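Local structure of amidohydrolase (Xanthomonas campestris pv. campestris, 4DZH) at residues Gly154-Val159 / Asp191-Thr196. The protein is a zinc-dependent amidohydrolase with a TIM-barrel fold, probably a deaminase acting on adenosine or 5'-methylthioadenosine. Sequence-based numbering, arbitrary orientation.
Sequences GFRALV and DPLIST
Leu193 splits its two methyls between Gly154, the Schellman glycine after helix 143-152, and Arg156, first of the following strand. CD1 rests on the backbone of Gly154, 3.6 Å from CA, while CD2 sits over one face of the Arg156 guanidinium, displaced toward its rim and 3.8 Å from CZ. The two side chains cross at about a right angle. Arg156 starts with CG anti to the backbone N (chi1 -162°) and bends at chi3, which turns the guanidinium back across Leu193. There its edge takes Pro192 O in plane, NH1 lying 2.9 Å from that oxygen in a weak, bent hydrogen bond (116°); NE is salt-bridged to Asp380, and two waters in the same plane accept from NH1 and NH2 and reach weakly to Leu193 O and Pro192 O. Strands 156-163 and 194-200 are parallel neighbours in the TIM barrel, joined through helix 174-188 as a beta-alpha-beta crossover. Three nearly straight backbone bonds join them: Ala157 N to Leu193 O, Ser195 N to Ala157 O, and Val159 N to Ser195 O, the last at 2.8 Å. On the face turned to helices 143-152 and 174-188, Ile194 reaches back with CG1 anti to its carbonyl carbon (chi1 -53°), putting CD1 4.2 Å from Ala157 CB, and its CG2 meets Val159 CG2. Thr196, on the same face, packs against His185, a ligand of the second zinc. On the other face Leu158 CD1 lies 3.9 Å from Ser195 CB and also touches the carbonyl of Thr196. Asp191 OD1 closes an Asx turn with Leu193 N at 2.9 Å and, by also accepting from Ile194 N, completes an Asx motif, the donors coming from opposite faces of the carboxylate, whose OD2 is bridged to Lys151.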
loop_
_atom_site.group_PDB
_atom_site.type_symbol
_atom_site.label_atom_id
_atom_site.label_comp_id
_atom_site.label_asym_id
_atom_site.label_seq_id
_atom_site.Cartn_x
_atom_site.Cartn_y
_atom_site.Cartn_z
ATOM N N GLY A 154 24.718 -6.526 -11.235
ATOM C CA GLY A 154 23.930 -6.725 -12.429
ATOM C C GLY A 154 22.574 -6.050 -12.480
ATOM O O GLY A 154 21.642 -6.590 -13.054
ATOM N N PHE A 155 22.469 -4.849 -11.904
ATOM C CA PHE A 155 21.188 -4.198 -11.729
ATOM C C PHE A 155 21.160 -2.964 -12.630
ATOM O O PHE A 155 22.155 -2.259 -12.699
ATOM C CB PHE A 155 21.003 -3.821 -10.239
ATOM C CG PHE A 155 19.613 -3.351 -9.899
ATOM C CD1 PHE A 155 19.196 -2.041 -10.160
ATOM C CD2 PHE A 155 18.716 -4.227 -9.320
ATOM C CE1 PHE A 155 17.892 -1.635 -9.864
ATOM C CE2 PHE A 155 17.385 -3.837 -9.032
ATOM C CZ PHE A 155 16.979 -2.530 -9.287
ATOM N N ARG A 156 20.053 -2.753 -13.360
ATOM C CA ARG A 156 20.023 -1.688 -14.361
ATOM C C ARG A 156 19.767 -0.315 -13.733
ATOM O O ARG A 156 18.933 -0.163 -12.841
ATOM C CB ARG A 156 18.943 -1.994 -15.399
ATOM C CG ARG A 156 19.113 -1.200 -16.715
ATOM C CD ARG A 156 18.068 -1.650 -17.724
ATOM N NE ARG A 156 18.166 -3.083 -17.973
ATOM C CZ ARG A 156 19.081 -3.641 -18.771
ATOM N NH1 ARG A 156 20.012 -2.890 -19.377
ATOM N NH2 ARG A 156 19.084 -4.956 -18.949
ATOM N N ALA A 157 20.472 0.696 -14.225
ATOM C CA ALA A 157 20.278 2.022 -13.642
ATOM C C ALA A 157 20.630 3.137 -14.584
ATOM O O ALA A 157 21.631 3.088 -15.302
ATOM C CB ALA A 157 21.143 2.159 -12.395
ATOM N N LEU A 158 19.831 4.186 -14.490
ATOM C CA LEU A 158 20.240 5.514 -15.013
ATOM C C LEU A 158 20.729 6.258 -13.778
ATOM O O LEU A 158 19.940 6.465 -12.822
ATOM C CB LEU A 158 19.031 6.228 -15.639
ATOM C CG LEU A 158 19.351 7.650 -16.163
ATOM C CD1 LEU A 158 20.430 7.648 -17.247
ATOM C CD2 LEU A 158 18.096 8.345 -16.699
ATOM N N VAL A 159 22.021 6.589 -13.747
ATOM C CA VAL A 159 22.646 7.116 -12.529
ATOM C C VAL A 159 22.895 8.591 -12.704
ATOM O O VAL A 159 23.541 9.012 -13.673
ATOM C CB VAL A 159 23.973 6.392 -12.226
ATOM C CG1 VAL A 159 24.666 7.033 -11.020
ATOM C CG2 VAL A 159 23.711 4.919 -11.949
ATOM N N ASP A 191 27.898 1.387 -21.725
ATOM C CA ASP A 191 27.728 0.203 -20.895
ATOM C C ASP A 191 26.298 -0.296 -21.076
ATOM O O ASP A 191 25.371 0.515 -21.169
ATOM C CB ASP A 191 27.946 0.548 -19.424
ATOM C CG ASP A 191 27.991 -0.684 -18.544
ATOM O OD1 ASP A 191 26.914 -1.144 -18.049
ATOM O OD2 ASP A 191 29.110 -1.222 -18.351
ATOM N N PRO A 192 26.114 -1.627 -21.176
ATOM C CA PRO A 192 24.751 -2.142 -21.425
ATOM C C PRO A 192 23.778 -2.051 -20.231
ATOM O O PRO A 192 22.560 -2.081 -20.427
ATOM C CB PRO A 192 24.995 -3.615 -21.763
ATOM C CG PRO A 192 26.254 -3.968 -21.060
ATOM C CD PRO A 192 27.111 -2.715 -21.119
ATOM N N LEU A 193 24.313 -1.965 -19.023
ATOM C CA LEU A 193 23.495 -1.901 -17.813
ATOM C C LEU A 193 23.341 -0.478 -17.229
ATOM O O LEU A 193 22.264 -0.145 -16.717
ATOM C CB LEU A 193 24.069 -2.842 -16.754
ATOM C CG LEU A 193 23.545 -4.283 -16.688
ATOM C CD1 LEU A 193 24.296 -5.076 -15.614
ATOM C CD2 LEU A 193 22.036 -4.353 -16.468
ATOM N N ILE A 194 24.421 0.309 -17.269
ATOM C CA ILE A 194 24.493 1.612 -16.608
ATOM C C ILE A 194 24.580 2.717 -17.635
ATOM O O ILE A 194 25.428 2.673 -18.569
ATOM C CB ILE A 194 25.732 1.717 -15.720
ATOM C CG1 ILE A 194 25.828 0.529 -14.726
ATOM C CG2 ILE A 194 25.791 3.108 -15.034
ATOM C CD1 ILE A 194 24.666 0.437 -13.765
ATOM N N SER A 195 23.667 3.675 -17.503
ATOM C CA SER A 195 23.763 4.933 -18.238
ATOM C C SER A 195 23.780 6.095 -17.237
ATOM O O SER A 195 23.481 5.918 -16.030
ATOM C CB SER A 195 22.605 5.086 -19.232
ATOM O OG SER A 195 22.684 4.086 -20.240
ATOM N N THR A 196 24.111 7.282 -17.741
ATOM C CA THR A 196 24.303 8.407 -16.847
ATOM C C THR A 196 23.433 9.593 -17.223
ATOM O O THR A 196 23.063 9.761 -18.390
ATOM C CB THR A 196 25.771 8.854 -16.798
ATOM O OG1 THR A 196 26.194 9.340 -18.087
ATOM C CG2 THR A 196 26.678 7.682 -16.350
HETATM O O HOH W 1 21.648 -5.279 -20.514
HETATM O O HOH W 2 20.509 0.128 -19.487
#